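Local atomic coordinates of cDNA FLJ56608, highly similar to Homo sapiens chloride channel, calcium activated, family member 1 (CLCA1), mRNA (Homo sapiens, PDB entry 6PYO), a protein that may help mediate calcium-activated chloride conductance and regulate mucus production by goblet cells, and is represented here by its calcium-binding von Willebrand factor type A domain. Residues 4-9 with 61-66; 38-43 with 68-73. All coordinates share one frame; numbering follows the deposited sequence.

Overall arrangement
Both contacts lie near the rim of the von Willebrand factor A fold, their centres about 9 Å apart and on the same side of the chain's centre. Contact 1 is partly buried and spans two strands of the sheet, 8-14 and 55-63, across the intervening strand 45-51; it combines a small apolar patch with amide groups further out. Contact 2 is a surface contact between the end of helix 24-39 and helix 67-74, and a single arginine carries most of it. Because strand 8-14 leads on to helix 24-39 and strand 55-63 to helix 67-74, both join the same two strand-helix units. The salt bridge between Arg-7 and Glu-41 links the contacts directly.

Contact 1. Residues 4-9 with 61-66; sequences IGQRIV and LIQINS
The side-chain amides of Gln-6 and Gln-63 meet almost square-on, their planes 87° apart, at the border of the sheet of this von Willebrand factor A fold. Gln-63 brings its nitrogen over the flat side of the Gln-6 amide, at the nitrogen end, rather than into its plane. The two NE2 atoms, Gln-6 NE2 and Gln-63 NE2, are 3.2 Å apart, but both are donors, so this is a contact and not a hydrogen bond. Each amide is held by other partners: Gln-6 OE1 accepts from Thr-2 OG1 and Trp-45 NE1, while Gln-63 NE2 donates to Gly-43 O. Long amide side chains suit this partly exposed place because each can give and accept.

In the mixed sheet, strand 45-51 runs between strand 8-14 and the antiparallel outermost strand 55-63, so the contact is made mainly by side chains reaching across, with no backbone hydrogen bond between the two segments. The extended chain of Gln-63, its CG turned away from the backbone N (chi1 -155°), carries the amide across that gap. Two residues earlier, Leu-61 turns inward, and its CD2 lies 4.3 Å from Ile-8 CG2 and 4.0 Å from Val-9 O. Branched apolar residues fit here: Ile-98 and Val-97 of helix 87-99, together with Tyr-102, pack on Ile-8 and Leu-61.

Beyond the strand end, Asn-65 ND2 donates to Gln-63 OE1 at 3.1 Å and nearly straight (164°). The acceptor lies in the Asn-65 amide plane, whereas the donor stands well above the carbonyl plane of Gln-63.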
ATOM      1  N   ILE A   4      -4.893   0.717  21.581  1.00 38.15           N
ATOM      2  CA  ILE A   4      -6.052   0.019  22.110  1.00 43.05           C
ATOM      3  C   ILE A   4      -6.484  -1.157  21.248  1.00 36.15           C
ATOM      4  O   ILE A   4      -7.464  -1.815  21.595  1.00 32.27           O
ATOM      5  CB  ILE A   4      -7.223   0.993  22.317  1.00 45.18           C
ATOM      6  CG1 ILE A   4      -7.567   1.726  21.013  1.00 39.86           C
ATOM      7  CG2 ILE A   4      -6.849   2.037  23.397  1.00 37.35           C
ATOM      8  CD1 ILE A   4      -8.985   2.381  21.089  1.00 39.04           C
ATOM      9  N   GLY A   5      -5.770  -1.465  20.172  1.00 31.60           N
ATOM     10  CA  GLY A   5      -5.986  -2.693  19.452  1.00 34.05           C
ATOM     11  C   GLY A   5      -6.732  -2.590  18.147  1.00 35.46           C
ATOM     12  O   GLY A   5      -7.319  -3.598  17.697  1.00 28.32           O
ATOM     13  N   GLN A   6      -6.734  -1.408  17.530  1.00 35.32           N
ATOM     14  CA  GLN A   6      -7.271  -1.189  16.192  1.00 33.04           C
ATOM     15  C   GLN A   6      -6.163  -1.267  15.155  1.00 28.13           C
ATOM     16  O   GLN A   6      -5.067  -0.714  15.334  1.00 27.04           O
ATOM     17  CB  GLN A   6      -7.984   0.163  16.094  1.00 36.69           C
ATOM     18  CG  GLN A   6      -9.063   0.313  17.166  1.00 36.02           C
ATOM     19  CD  GLN A   6      -9.322   1.776  17.522  1.00 42.03           C
ATOM     20  OE1 GLN A   6      -8.382   2.584  17.589  1.00 36.85           O
ATOM     21  NE2 GLN A   6     -10.581   2.110  17.786  1.00 39.09           N
ATOM     22  N   ARG A   7      -6.441  -2.033  14.118  1.00 32.00           N
ATOM     23  CA  ARG A   7      -5.530  -2.189  13.005  1.00 32.30           C
ATOM     24  C   ARG A   7      -5.289  -0.845  12.344  1.00 36.45           C
ATOM     25  O   ARG A   7      -6.209  -0.061  12.185  1.00 32.55           O
ATOM     26  CB  ARG A   7      -6.151  -3.154  11.988  1.00 37.92           C
ATOM     27  CG  ARG A   7      -5.270  -3.453  10.765  1.00 38.44           C
ATOM     28  CD  ARG A   7      -5.982  -4.445   9.859  1.00 38.15           C
ATOM     29  NE  ARG A   7      -5.057  -5.265   9.104  1.00 33.81           N
ATOM     30  CZ  ARG A   7      -5.441  -6.162   8.215  1.00 38.01           C
ATOM     31  NH1 ARG A   7      -6.730  -6.307   7.958  1.00 38.01           N
ATOM     32  NH2 ARG A   7      -4.562  -6.882   7.557  1.00 40.24           N
ATOM     33  N   ILE A   8      -4.051  -0.609  11.923  1.00 32.26           N
ATOM     34  CA  ILE A   8      -3.678   0.530  11.101  1.00 36.44           C
ATOM     35  C   ILE A   8      -3.165  -0.016   9.782  1.00 34.90           C
ATOM     36  O   ILE A   8      -2.241  -0.819   9.775  1.00 32.86           O
ATOM     37  CB  ILE A   8      -2.582   1.400  11.754  1.00 34.99           C
ATOM     38  CG1 ILE A   8      -3.067   1.956  13.091  1.00 34.20           C
ATOM     39  CG2 ILE A   8      -2.148   2.457  10.710  1.00 35.85           C
ATOM     40  CD1 ILE A   8      -1.936   2.463  13.949  1.00 36.34           C
ATOM     41  N   VAL A   9      -3.724   0.437   8.673  1.00 31.66           N
ATOM     42  CA  VAL A   9      -3.380  -0.095   7.362  1.00 34.16           C
ATOM     43  C   VAL A   9      -3.339   1.059   6.392  1.00 36.30           C
ATOM     44  O   VAL A   9      -4.220   1.913   6.415  1.00 37.15           O
ATOM     45  CB  VAL A   9      -4.403  -1.149   6.858  1.00 36.28           C
ATOM     46  CG1 VAL A   9      -3.848  -1.914   5.651  1.00 34.66           C
ATOM     47  CG2 VAL A   9      -4.729  -2.117   7.910  1.00 42.73           C
ATOM     48  N   LEU A  61      -5.692   8.635   7.225  1.00 39.43           N
ATOM     49  CA  LEU A  61      -6.296   7.558   7.995  1.00 34.22           C
ATOM     50  C   LEU A  61      -7.751   7.897   8.267  1.00 39.21           C
ATOM     51  O   LEU A  61      -8.060   8.949   8.825  1.00 36.76           O
ATOM     52  CB  LEU A  61      -5.549   7.355   9.298  1.00 42.82           C
ATOM     53  CG  LEU A  61      -4.164   6.722   9.219  1.00 41.50           C
ATOM     54  CD1 LEU A  61      -3.707   6.504  10.666  1.00 44.46           C
ATOM     55  CD2 LEU A  61      -4.185   5.424   8.416  1.00 38.66           C
ATOM     56  N   ILE A  62      -8.658   7.032   7.825  1.00 34.10           N
ATOM     57  CA  ILE A  62     -10.030   7.092   8.290  1.00 38.09           C
ATOM     58  C   ILE A  62     -10.429   5.722   8.837  1.00 37.00           C
ATOM     59  O   ILE A  62      -9.868   4.684   8.467  1.00 31.33           O
ATOM     60  CB  ILE A  62     -10.999   7.570   7.191  1.00 46.43           C
ATOM     61  CG1 ILE A  62     -11.126   6.541   6.078  1.00 42.80           C
ATOM     62  CG2 ILE A  62     -10.543   8.881   6.573  1.00 44.35           C
ATOM     63  CD1 ILE A  62     -12.593   6.409   5.598  1.00 57.05           C
ATOM     64  N   GLN A  63     -11.365   5.738   9.772  1.00 33.69           N
ATOM     65  CA  GLN A  63     -11.771   4.543  10.459  1.00 30.53           C
ATOM     66  C   GLN A  63     -12.936   3.885   9.703  1.00 31.68           C
ATOM     67  O   GLN A  63     -13.812   4.568   9.161  1.00 32.12           O
ATOM     68  CB  GLN A  63     -12.167   4.878  11.893  1.00 29.12           C
ATOM     69  CG  GLN A  63     -12.034   3.690  12.835  1.00 35.48           C
ATOM     70  CD  GLN A  63     -12.406   4.079  14.200  1.00 35.67           C
ATOM     71  OE1 GLN A  63     -13.072   5.093  14.388  1.00 40.28           O
ATOM     72  NE2 GLN A  63     -11.965   3.309  15.192  1.00 34.12           N
ATOM     73  N   ILE A  64     -12.901   2.558   9.611  1.00 32.83           N
ATOM     74  CA  ILE A  64     -13.959   1.799   8.940  1.00 28.65           C
ATOM     75  C   ILE A  64     -15.011   1.479   9.994  1.00 32.01           C
ATOM     76  O   ILE A  64     -14.787   0.622  10.848  1.00 31.19           O
ATOM     77  CB  ILE A  64     -13.422   0.512   8.312  1.00 33.38           C
ATOM     78  CG1 ILE A  64     -12.281   0.800   7.333  1.00 33.14           C
ATOM     79  CG2 ILE A  64     -14.602  -0.246   7.605  1.00 35.70           C
ATOM     80  CD1 ILE A  64     -12.595   1.843   6.358  1.00 35.20           C
ATOM     81  N   ASN A  65     -16.151   2.173   9.945  1.00 28.37           N
ATOM     82  CA  ASN A  65     -17.266   1.903  10.840  1.00 34.31           C
ATOM     83  C   ASN A  65     -18.574   1.702  10.103  1.00 30.25           C
ATOM     84  O   ASN A  65     -19.560   1.308  10.725  1.00 34.95           O
ATOM     85  CB  ASN A  65     -17.435   3.041  11.836  1.00 35.52           C
ATOM     86  CG  ASN A  65     -16.297   3.108  12.798  1.00 37.12           C
ATOM     87  OD1 ASN A  65     -16.069   2.181  13.595  1.00 42.75           O
ATOM     88  ND2 ASN A  65     -15.567   4.207  12.745  1.00 36.11           N
ATOM     89  N   SER A  66     -18.602   1.968   8.804  1.00 37.14           N
ATOM     90  CA  SER A  66     -19.799   2.024   7.993  1.00 36.68           C
ATOM     91  C   SER A  66     -19.391   1.635   6.583  1.00 31.49           C
ATOM     92  O   SER A  66     -18.231   1.797   6.188  1.00 29.28           O
ATOM     93  CB  SER A  66     -20.424   3.443   8.002  1.00 37.65           C
ATOM     94  OG  SER A  66     -19.763   4.276   7.072  1.00 34.39           O
TER

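Contact 2. Residues 38-43 with 68-73; sequences QTVELG and SDRDTL
Arg-70 grips one backbone oxygen with both terminal nitrogens: Arg-70 NH1 and Arg-70 NH2 each donate to Val-40 O at 2.9 Å. Both bonds are bent to the same degree (144°), and the carbonyl oxygen lies in the guanidinium plane, at its edge, although both nitrogens are tilted from the carbonyl plane. Arg-70 NH1 also donates to Leu-36 O. The arrangement is that of an arginine binding carbonyls at the C-terminal end of a helix: it ties helix 24-39 to helix 67-74 on one side of the sheet of the von Willebrand factor A fold. A cation is well suited to this end, where carbonyls point out of the helix and the helix dipole would probably favour positive charge.

Arginine has the length for the task. Its chain is extended from CG to NE, and the turn at the last torsion (chi4 -85°) swings the guanidinium out of the plane of the extended chain, so that its NH1/NH2 edge meets the carbonyl oxygen. Val-40 lies alongside, its CG1 3.4 Å from Arg-70 NH1, a close approach that follows from CG1 sitting between the backbone N and the carbonyl carbon (chi1 73°). Gln-38 and Leu-42 border the contact more loosely.

Further in, Val-40 packs on Phe-35 of helix 24-39 and Val-46 of strand 45-51. Ile-64, in the loop joining strand 55-63 to helix 67-74, touches both Val-40 and Arg-70, while Leu-73 on the same helix rests against strands 45-51 and 55-63.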
ATOM      1  N   GLN A  38     -14.648  -5.817   1.620  1.00 44.01           N
ATOM      2  CA  GLN A  38     -14.973  -7.065   2.294  1.00 46.00           C
ATOM      3  C   GLN A  38     -13.986  -7.450   3.384  1.00 44.41           C
ATOM      4  O   GLN A  38     -14.401  -7.947   4.430  1.00 51.88           O
ATOM      5  CB  GLN A  38     -15.085  -8.204   1.258  1.00 48.12           C
ATOM      6  CG  GLN A  38     -16.509  -8.435   0.769  1.00105.37           C
ATOM      7  CD  GLN A  38     -16.576  -8.941  -0.656  1.00 96.55           C
ATOM      8  OE1 GLN A  38     -16.488  -8.161  -1.604  1.00 80.70           O
ATOM      9  NE2 GLN A  38     -16.743 -10.249  -0.819  1.00 94.80           N
ATOM     10  N   THR A  39     -12.703  -7.210   3.189  1.00 38.07           N
ATOM     11  CA  THR A  39     -11.714  -7.808   4.071  1.00 38.58           C
ATOM     12  C   THR A  39     -11.440  -6.972   5.318  1.00 41.47           C
ATOM     13  O   THR A  39     -11.493  -7.515   6.430  1.00 40.92           O
ATOM     14  CB  THR A  39     -10.432  -8.076   3.273  1.00 40.83           C
ATOM     15  OG1 THR A  39     -10.818  -8.768   2.084  1.00 41.79           O
ATOM     16  CG2 THR A  39      -9.406  -8.942   4.084  1.00 37.30           C
ATOM     17  N   VAL A  40     -11.162  -5.671   5.176  1.00 30.45           N
ATOM     18  CA  VAL A  40     -10.702  -4.912   6.336  1.00 31.02           C
ATOM     19  C   VAL A  40     -11.854  -4.862   7.337  1.00 33.91           C
ATOM     20  O   VAL A  40     -13.026  -4.774   6.948  1.00 36.04           O
ATOM     21  CB  VAL A  40     -10.162  -3.535   5.913  1.00 36.23           C
ATOM     22  CG1 VAL A  40     -11.260  -2.593   5.509  1.00 34.81           C
ATOM     23  CG2 VAL A  40      -9.301  -2.925   7.032  1.00 38.80           C
ATOM     24  N   GLU A  41     -11.529  -5.010   8.623  1.00 33.00           N
ATOM     25  CA  GLU A  41     -12.513  -5.198   9.684  1.00 32.35           C
ATOM     26  C   GLU A  41     -12.972  -3.864  10.274  1.00 36.62           C
ATOM     27  O   GLU A  41     -12.233  -2.866  10.296  1.00 33.31           O
ATOM     28  CB  GLU A  41     -11.945  -6.080  10.815  1.00 30.02           C
ATOM     29  CG  GLU A  41     -10.674  -5.507  11.589  1.00 34.39           C
ATOM     30  CD  GLU A  41      -9.280  -5.955  11.011  1.00 40.94           C
ATOM     31  OE1 GLU A  41      -9.015  -5.825   9.771  1.00 40.98           O
ATOM     32  OE2 GLU A  41      -8.442  -6.459  11.813  1.00 42.03           O
ATOM     33  N   LEU A  42     -14.203  -3.878  10.788  1.00 39.11           N
ATOM     34  CA  LEU A  42     -14.777  -2.766  11.528  1.00 32.27           C
ATOM     35  C   LEU A  42     -13.774  -2.206  12.526  1.00 33.12           C
ATOM     36  O   LEU A  42     -13.142  -2.955  13.277  1.00 33.50           O
ATOM     37  CB  LEU A  42     -16.028  -3.278  12.260  1.00 39.07           C
ATOM     38  CG  LEU A  42     -16.884  -2.412  13.174  1.00 39.85           C
ATOM     39  CD1 LEU A  42     -17.672  -1.443  12.267  1.00 42.69           C
ATOM     40  CD2 LEU A  42     -17.828  -3.259  14.011  1.00 48.66           C
ATOM     41  N   GLY A  43     -13.644  -0.894  12.552  1.00 29.19           N
ATOM     42  CA  GLY A  43     -12.833  -0.253  13.556  1.00 29.20           C
ATOM     43  C   GLY A  43     -11.396  -0.041  13.173  1.00 31.50           C
ATOM     44  O   GLY A  43     -10.676   0.678  13.878  1.00 36.95           O
ATOM     45  N   SER A  68     -20.291   3.233   4.016  1.00 38.71           N
ATOM     46  CA  SER A  68     -19.910   4.463   3.341  1.00 42.20           C
ATOM     47  C   SER A  68     -18.417   4.697   3.433  1.00 40.78           C
ATOM     48  O   SER A  68     -17.813   5.175   2.471  1.00 32.28           O
ATOM     49  CB  SER A  68     -20.673   5.666   3.906  1.00 39.42           C
ATOM     50  OG  SER A  68     -22.058   5.413   3.784  1.00 58.81           O
ATOM     51  N   ASP A  69     -17.796   4.363   4.572  1.00 35.08           N
ATOM     52  CA  ASP A  69     -16.334   4.527   4.663  1.00 34.08           C
ATOM     53  C   ASP A  69     -15.615   3.612   3.669  1.00 38.65           C
ATOM     54  O   ASP A  69     -14.670   4.027   2.981  1.00 37.46           O
ATOM     55  CB  ASP A  69     -15.825   4.219   6.062  1.00 34.68           C
ATOM     56  CG  ASP A  69     -16.480   5.046   7.134  1.00 42.53           C
ATOM     57  OD1 ASP A  69     -16.598   6.289   6.919  1.00 38.77           O
ATOM     58  OD2 ASP A  69     -16.816   4.443   8.211  1.00 34.65           O
ATOM     59  N   ARG A  70     -16.045   2.346   3.584  1.00 38.71           N
ATOM     60  CA  ARG A  70     -15.448   1.468   2.589  1.00 37.93           C
ATOM     61  C   ARG A  70     -15.593   2.057   1.195  1.00 39.88           C
ATOM     62  O   ARG A  70     -14.636   2.073   0.415  1.00 34.98           O
ATOM     63  CB  ARG A  70     -16.093   0.092   2.644  1.00 33.63           C
ATOM     64  CG  ARG A  70     -16.100  -0.525   4.043  1.00 32.18           C
ATOM     65  CD  ARG A  70     -16.726  -1.902   4.002  1.00 33.93           C
ATOM     66  NE  ARG A  70     -16.710  -2.506   5.335  1.00 31.81           N
ATOM     67  CZ  ARG A  70     -15.668  -3.165   5.802  1.00 33.76           C
ATOM     68  NH1 ARG A  70     -14.591  -3.291   5.030  1.00 32.64           N
ATOM     69  NH2 ARG A  70     -15.688  -3.678   7.028  1.00 28.34           N
ATOM     70  N   ASP A  71     -16.813   2.492   0.861  1.00 39.74           N
ATOM     71  CA  ASP A  71     -17.118   3.013  -0.471  1.00 48.37           C
ATOM     72  C   ASP A  71     -16.298   4.249  -0.796  1.00 42.55           C
ATOM     73  O   ASP A  71     -15.823   4.417  -1.922  1.00 44.00           O
ATOM     74  CB  ASP A  71     -18.603   3.386  -0.576  1.00 54.42           C
ATOM     75  CG  ASP A  71     -19.467   2.245  -1.031  1.00 60.42           C
ATOM     76  OD1 ASP A  71     -18.979   1.426  -1.834  1.00 73.16           O
ATOM     77  OD2 ASP A  71     -20.633   2.163  -0.582  1.00 84.65           O
ATOM     78  N   THR A  72     -16.191   5.162   0.153  1.00 37.25           N
ATOM     79  CA  THR A  72     -15.436   6.375  -0.114  1.00 47.70           C
ATOM     80  C   THR A  72     -13.960   6.067  -0.358  1.00 46.81           C
ATOM     81  O   THR A  72     -13.311   6.734  -1.178  1.00 40.76           O
ATOM     82  CB  THR A  72     -15.593   7.376   1.036  1.00 42.07           C
ATOM     83  OG1 THR A  72     -14.783   8.520   0.763  1.00 60.05           O
ATOM     84  CG2 THR A  72     -15.123   6.773   2.338  1.00 52.30           C
ATOM     85  N   LEU A  73     -13.410   5.055   0.316  1.00 41.06           N
ATOM     86  CA  LEU A  73     -12.032   4.669   0.007  1.00 36.25           C
ATOM     87  C   LEU A  73     -11.948   3.989  -1.346  1.00 39.23           C
ATOM     88  O   LEU A  73     -11.016   4.244  -2.122  1.00 34.18           O
ATOM     89  CB  LEU A  73     -11.473   3.741   1.086  1.00 39.26           C
ATOM     90  CG  LEU A  73     -11.107   4.458   2.376  1.00 42.21           C
ATOM     91  CD1 LEU A  73     -11.032   3.570   3.577  1.00 43.95           C
ATOM     92  CD2 LEU A  73      -9.785   5.158   2.161  1.00 43.44           C
TER